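Local atomic coordinates of putative transporter (Clostridium difficile 630, PDB entry 3LV9), a protein that is a putative membrane transporter of unknown substrate, whose paired CBS domains, the part described here, are probably regulatory. Residues L51-V61 / F72-N80. Residues are numbered along the deposited sequence; the frame is centred on the assembly and turned at random. Where two conformers were deposited one is given.
Sequences LKEEGVTRYPV and FVHIRDLYN
R58 and F72 meet because their first torsions send both side chains the same way from neighbouring strands: CG of R58 is set anti to its carbonyl carbon (chi1 -73°) and the chain then runs extended to NE, while CG of F72 stands between its backbone N and carbonyl carbon (chi1 81°). The aliphatic part of the arginine thus lies alongside the phenyl ring, with R58 CD 3.5 Å from F72 CE1, and the same ring carbon comes to the guanidinium edge. H74, on the same sheet face, turns its imidazole nearly perpendicular to that guanidinium, whose face it meets from one side. CG2 of T57 packs over a face of this imidazole. In the ring plane, ND1 of H74 accepts the amide of R76 at 3.1 Å in an almost straight bond, so the histidine is the N-cap of helix 75-85.

Strands 58-62 and 69-74 form an antiparallel hairpin. Y59 and V73 form a hydrogen-bonded pair, Y59 N to V73 O and Y59 O to V73 N both measuring 2.7 Å, and I75 N reaches T57 O at 2.8 Å where the second strand passes into the helix. The other face carries V73, with V61 CG2 3.7 Å from V73 CG1. In the preceding helix 44-53, L51 packs its CD1 against I75 CG1, and its CB lies 3.6 Å from Y79 OH, a hydroxyl hydrogen-bonded to E141 of the second subunit; L51 thereby joins helix 44-53 to helix 75-85.

This hairpin leading into a helix belongs to the first CBS domain. R76 is salt-bridged to E137 of the second subunit, which should partly offset its charge. The capping bond is consistent with an unprotonated ND1, and the nearby R58 guanidinium may favour a neutral H74.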
ATOM      1  N   LEU A  51       7.357  -8.812   7.112  1.00 39.24           N
ATOM      2  CA  LEU A  51       6.944  -8.106   5.863  1.00 39.48           C
ATOM      3  C   LEU A  51       6.356  -9.044   4.817  1.00 40.23           C
ATOM      4  O   LEU A  51       5.389  -8.699   4.141  1.00 40.79           O
ATOM      5  CB  LEU A  51       8.077  -7.307   5.195  1.00 39.32           C
ATOM      6  CG  LEU A  51       8.853  -6.316   6.063  1.00 40.24           C
ATOM      7  CD1 LEU A  51       9.418  -5.125   5.328  1.00 39.82           C
ATOM      8  CD2 LEU A  51       8.020  -5.866   7.226  1.00 41.86           C
ATOM      9  N   LYS A  52       6.934 -10.224   4.680  1.00 41.17           N
ATOM     10  CA  LYS A  52       6.456 -11.200   3.708  1.00 42.17           C
ATOM     11  C   LYS A  52       5.041 -11.715   4.040  1.00 42.74           C
ATOM     12  O   LYS A  52       4.185 -11.749   3.179  1.00 42.87           O
ATOM     13  CB  LYS A  52       7.424 -12.368   3.635  1.00 42.24           C
ATOM     14  CG  LYS A  52       7.281 -13.194   2.392  1.00 45.18           C
ATOM     15  CD  LYS A  52       7.435 -14.708   2.636  1.00 48.10           C
ATOM     16  CE  LYS A  52       7.026 -15.517   1.384  1.00 49.27           C
ATOM     17  NZ  LYS A  52       6.522 -16.893   1.710  1.00 51.31           N
ATOM     18  N   GLU A  53       4.807 -12.106   5.285  1.00 43.76           N
ATOM     19  CA  GLU A  53       3.521 -12.670   5.728  1.00 44.91           C
ATOM     20  C   GLU A  53       2.392 -11.648   5.736  1.00 45.27           C
ATOM     21  O   GLU A  53       1.281 -11.928   5.291  1.00 45.12           O
ATOM     22  CB  GLU A  53       3.694 -13.200   7.151  1.00 45.42           C
ATOM     23  CG  GLU A  53       2.493 -13.908   7.768  1.00 48.60           C
ATOM     24  CD  GLU A  53       2.400 -13.704   9.300  1.00 52.24           C
ATOM     25  OE1 GLU A  53       3.065 -12.762   9.811  1.00 52.61           O
ATOM     26  OE2 GLU A  53       1.653 -14.476   9.982  1.00 53.33           O
ATOM     27  N   GLU A  54       2.697 -10.474   6.283  1.00 45.80           N
ATOM     28  CA  GLU A  54       1.757  -9.352   6.392  1.00 46.51           C
ATOM     29  C   GLU A  54       1.613  -8.588   5.074  1.00 46.51           C
ATOM     30  O   GLU A  54       2.576  -8.405   4.349  1.00 47.87           O
ATOM     31  CB  GLU A  54       2.267  -8.394   7.465  1.00 46.71           C
ATOM     32  CG  GLU A  54       2.239  -8.958   8.865  1.00 47.29           C
ATOM     33  CD  GLU A  54       0.862  -8.927   9.444  1.00 50.25           C
ATOM     34  OE1 GLU A  54       0.188  -7.885   9.245  1.00 52.52           O
ATOM     35  OE2 GLU A  54       0.449  -9.934  10.084  1.00 51.18           O
ATOM     36  N   GLY A  55       0.428  -8.119   4.747  1.00 46.26           N
ATOM     37  CA  GLY A  55       0.238  -7.570   3.405  1.00 45.82           C
ATOM     38  C   GLY A  55       0.304  -6.061   3.373  1.00 44.86           C
ATOM     39  O   GLY A  55      -0.514  -5.435   2.711  1.00 45.92           O
ATOM     40  N   VAL A  56       1.304  -5.485   4.029  1.00 43.06           N
ATOM     41  CA  VAL A  56       1.199  -4.130   4.579  1.00 41.37           C
ATOM     42  C   VAL A  56       2.415  -3.295   4.177  1.00 40.15           C
ATOM     43  O   VAL A  56       3.506  -3.839   4.023  1.00 40.99           O
ATOM     44  CB  VAL A  56       1.057  -4.288   6.127  1.00 41.36           C
ATOM     45  CG1 VAL A  56       1.382  -3.026   6.908  1.00 39.27           C
ATOM     46  CG2 VAL A  56      -0.354  -4.835   6.443  1.00 41.32           C
ATOM     47  N   THR A  57       2.236  -1.987   4.042  1.00 38.13           N
ATOM     48  CA  THR A  57       3.239  -1.125   3.412  1.00 37.32           C
ATOM     49  C   THR A  57       4.000  -0.238   4.371  1.00 35.73           C
ATOM     50  O   THR A  57       5.146   0.148   4.086  1.00 33.96           O
ATOM     51  CB  THR A  57       2.588  -0.217   2.308  1.00 37.20           C
ATOM     52  OG1 THR A  57       2.794  -0.808   1.022  1.00 38.90           O
ATOM     53  CG2 THR A  57       3.226   1.131   2.230  1.00 39.30           C
ATOM     54  N   ARG A  58       3.357   0.101   5.491  1.00 34.34           N
ATOM     55  CA  ARG A  58       3.946   1.029   6.466  0.50 33.85           C
ATOM     56  C   ARG A  58       3.937   0.408   7.876  1.00 32.92           C
ATOM     57  O   ARG A  58       2.891  -0.013   8.375  1.00 32.49           O
ATOM     58  CB  ARG A  58       3.212   2.380   6.434  0.50 33.76           C
ATOM     59  CG  ARG A  58       3.516   3.251   5.185  0.50 34.35           C
ATOM     60  CD  ARG A  58       2.705   4.590   5.119  0.50 34.26           C
ATOM     61  NE  ARG A  58       3.103   5.427   3.976  0.50 33.87           N
ATOM     62  CZ  ARG A  58       2.439   5.508   2.824  0.50 34.06           C
ATOM     63  NH1 ARG A  58       1.309   4.833   2.643  0.50 33.86           N
ATOM     64  NH2 ARG A  58       2.903   6.269   1.842  0.50 33.60           N
ATOM     65  N   TYR A  59       5.107   0.335   8.507  1.00 31.10           N
ATOM     66  CA  TYR A  59       5.194  -0.286   9.810  1.00 29.08           C
ATOM     67  C   TYR A  59       5.743   0.680  10.821  1.00 28.39           C
ATOM     68  O   TYR A  59       6.791   1.280  10.623  1.00 28.95           O
ATOM     69  CB  TYR A  59       6.071  -1.511   9.796  1.00 28.89           C
ATOM     70  CG  TYR A  59       5.529  -2.707   9.039  1.00 27.64           C
ATOM     71  CD1 TYR A  59       4.931  -3.786   9.726  1.00 28.77           C
ATOM     72  CD2 TYR A  59       5.650  -2.796   7.663  1.00 25.58           C
ATOM     73  CE1 TYR A  59       4.444  -4.913   9.040  1.00 29.77           C
ATOM     74  CE2 TYR A  59       5.155  -3.932   6.950  1.00 24.95           C
ATOM     75  CZ  TYR A  59       4.570  -4.979   7.659  1.00 30.36           C
ATOM     76  OH  TYR A  59       4.077  -6.095   6.991  1.00 36.48           O
ATOM     77  N   PRO A  60       5.052   0.802  11.937  1.00 27.03           N
ATOM     78  CA  PRO A  60       5.622   1.444  13.073  1.00 27.01           C
ATOM     79  C   PRO A  60       6.838   0.706  13.608  1.00 26.69           C
ATOM     80  O   PRO A  60       6.901  -0.490  13.501  1.00 26.24           O
ATOM     81  CB  PRO A  60       4.495   1.432  14.088  1.00 27.83           C
ATOM     82  CG  PRO A  60       3.687   0.247  13.733  1.00 28.87           C
ATOM     83  CD  PRO A  60       3.830   0.049  12.263  1.00 28.22           C
ATOM     84  N   VAL A  61       7.787   1.472  14.153  1.00 26.23           N
ATOM     85  CA  VAL A  61       8.969   0.990  14.768  1.00 25.87           C
ATOM     86  C   VAL A  61       8.847   1.344  16.269  1.00 27.06           C
ATOM     87  O   VAL A  61       8.496   2.494  16.631  1.00 26.75           O
ATOM     88  CB  VAL A  61      10.197   1.682  14.153  1.00 25.58           C
ATOM     89  CG1 VAL A  61      11.439   1.362  14.917  1.00 24.25           C
ATOM     90  CG2 VAL A  61      10.347   1.298  12.699  1.00 25.13           C
ATOM     91  N   PHE A  72       7.744   5.491  11.953  1.00 28.63           N
ATOM     92  CA  PHE A  72       7.420   4.350  11.135  1.00 28.79           C
ATOM     93  C   PHE A  72       8.355   4.209   9.951  1.00 29.18           C
ATOM     94  O   PHE A  72       9.158   5.094   9.645  1.00 28.74           O
ATOM     95  CB  PHE A  72       5.986   4.425  10.658  1.00 29.06           C
ATOM     96  CG  PHE A  72       5.772   5.325   9.468  1.00 28.73           C
ATOM     97  CD1 PHE A  72       5.734   4.795   8.198  1.00 28.97           C
ATOM     98  CD2 PHE A  72       5.527   6.686   9.642  1.00 32.09           C
ATOM     99  CE1 PHE A  72       5.468   5.606   7.079  1.00 33.46           C
ATOM    100  CE2 PHE A  72       5.263   7.534   8.530  1.00 32.97           C
ATOM    101  CZ  PHE A  72       5.238   6.989   7.243  1.00 32.61           C
ATOM    102  N   VAL A  73       8.244   3.073   9.286  1.00 28.46           N
ATOM    103  CA  VAL A  73       9.039   2.859   8.143  1.00 29.07           C
ATOM    104  C   VAL A  73       8.162   2.325   7.060  1.00 29.93           C
ATOM    105  O   VAL A  73       7.125   1.732   7.328  1.00 29.92           O
ATOM    106  CB  VAL A  73      10.216   1.911   8.432  1.00 29.14           C
ATOM    107  CG1 VAL A  73      11.212   2.615   9.320  1.00 29.12           C
ATOM    108  CG2 VAL A  73       9.738   0.596   9.059  1.00 27.60           C
ATOM    109  N   HIS A  74       8.589   2.573   5.825  1.00 30.38           N
ATOM    110  CA  HIS A  74       7.907   2.079   4.650  1.00 30.38           C
ATOM    111  C   HIS A  74       8.679   0.896   4.098  1.00 30.35           C
ATOM    112  O   HIS A  74       9.918   0.903   4.028  1.00 30.11           O
ATOM    113  CB  HIS A  74       7.849   3.181   3.608  1.00 31.18           C
ATOM    114  CG  HIS A  74       6.946   2.882   2.466  1.00 32.21           C
ATOM    115  ND1 HIS A  74       7.123   1.788   1.643  1.00 33.15           N
ATOM    116  CD2 HIS A  74       5.852   3.533   2.010  1.00 34.42           C
ATOM    117  CE1 HIS A  74       6.161   1.768   0.737  1.00 35.30           C
ATOM    118  NE2 HIS A  74       5.370   2.810   0.946  1.00 35.47           N
ATOM    119  N   ILE A  75       7.936  -0.095   3.650  1.00 30.48           N
ATOM    120  CA  ILE A  75       8.487  -1.352   3.187  1.00 31.19           C
ATOM    121  C   ILE A  75       9.563  -1.196   2.046  1.00 31.45           C
ATOM    122  O   ILE A  75      10.506  -1.962   1.958  1.00 30.90           O
ATOM    123  CB  ILE A  75       7.268  -2.257   2.793  1.00 31.64           C
ATOM    124  CG1 ILE A  75       7.562  -3.726   2.877  1.00 31.63           C
ATOM    125  CG2 ILE A  75       6.706  -1.924   1.393  1.00 31.72           C
ATOM    126  CD1 ILE A  75       6.530  -4.530   2.077  1.00 31.10           C
ATOM    127  N   ARG A  76       9.423  -0.201   1.174  1.00 32.32           N
ATOM    128  CA  ARG A  76      10.315  -0.067   0.014  1.00 32.88           C
ATOM    129  C   ARG A  76      11.689   0.361   0.429  1.00 32.54           C
ATOM    130  O   ARG A  76      12.713  -0.099  -0.120  1.00 32.65           O
ATOM    131  CB  ARG A  76       9.798   0.968  -0.975  1.00 33.05           C
ATOM    132  CG  ARG A  76       9.007   0.343  -2.052  1.00 35.44           C
ATOM    133  CD  ARG A  76       8.748   1.297  -3.183  1.00 38.06           C
ATOM    134  NE  ARG A  76       8.048   2.502  -2.771  1.00 43.15           N
ATOM    135  CZ  ARG A  76       6.720   2.681  -2.783  1.00 45.67           C
ATOM    136  NH1 ARG A  76       6.230   3.858  -2.393  1.00 46.21           N
ATOM    137  NH2 ARG A  76       5.873   1.718  -3.171  1.00 46.58           N
ATOM    138  N   ASP A  77      11.685   1.305   1.350  1.00 32.10           N
ATOM    139  CA  ASP A  77      12.885   1.744   2.020  1.00 32.36           C
ATOM    140  C   ASP A  77      13.615   0.590   2.727  1.00 31.63           C
ATOM    141  O   ASP A  77      14.821   0.468   2.591  1.00 32.33           O
ATOM    142  CB  ASP A  77      12.545   2.820   3.041  1.00 32.92           C
ATOM    143  CG  ASP A  77      11.738   3.942   2.471  1.00 34.29           C
ATOM    144  OD1 ASP A  77      11.569   4.018   1.243  1.00 37.77           O
ATOM    145  OD2 ASP A  77      11.267   4.755   3.282  1.00 40.47           O
ATOM    146  N   LEU A  78      12.900  -0.242   3.476  1.00 31.28           N
ATOM    147  CA  LEU A  78      13.524  -1.373   4.150  1.00 31.39           C
ATOM    148  C   LEU A  78      14.213  -2.270   3.116  1.00 31.01           C
ATOM    149  O   LEU A  78      15.378  -2.697   3.279  1.00 30.40           O
ATOM    150  CB  LEU A  78      12.499  -2.217   4.930  1.00 31.53           C
ATOM    151  CG  LEU A  78      12.169  -1.949   6.408  1.00 33.21           C
ATOM    152  CD1 LEU A  78      10.951  -2.770   6.854  1.00 35.24           C
ATOM    153  CD2 LEU A  78      13.279  -2.243   7.349  1.00 31.98           C
ATOM    154  N   TYR A  79      13.477  -2.588   2.055  1.00 31.05           N
ATOM    155  CA  TYR A  79      13.937  -3.569   1.067  1.00 30.37           C
ATOM    156  C   TYR A  79      15.111  -2.955   0.302  1.00 30.72           C
ATOM    157  O   TYR A  79      16.125  -3.625   0.088  1.00 31.65           O
ATOM    158  CB  TYR A  79      12.810  -3.964   0.108  1.00 30.73           C
ATOM    159  CG  TYR A  79      11.770  -4.985   0.588  1.00 31.35           C
ATOM    160  CD1 TYR A  79      12.111  -6.012   1.443  1.00 34.29           C
ATOM    161  CD2 TYR A  79      10.456  -4.958   0.114  1.00 31.35           C
ATOM    162  CE1 TYR A  79      11.197  -6.960   1.831  1.00 33.33           C
ATOM    163  CE2 TYR A  79       9.537  -5.916   0.506  1.00 30.76           C
ATOM    164  CZ  TYR A  79       9.930  -6.906   1.371  1.00 31.40           C
ATOM    165  OH  TYR A  79       9.082  -7.878   1.814  1.00 32.85           O
ATOM    166  N   ASN A  80      15.021  -1.687  -0.073  1.00 30.23           N
ATOM    167  CA  ASN A  80      16.166  -1.047  -0.738  1.00 31.04           C
ATOM    168  C   ASN A  80      17.432  -1.026   0.140  1.00 31.36           C
ATOM    169  O   ASN A  80      18.538  -1.181  -0.391  1.00 32.75           O
ATOM    170  CB  ASN A  80      15.834   0.384  -1.188  1.00 31.30           C
ATOM    171  CG  ASN A  80      14.879   0.424  -2.400  1.00 31.62           C
ATOM    172  OD1 ASN A  80      14.821  -0.523  -3.181  1.00 33.16           O
ATOM    173  ND2 ASN A  80      14.127   1.525  -2.540  1.00 29.69           N
TER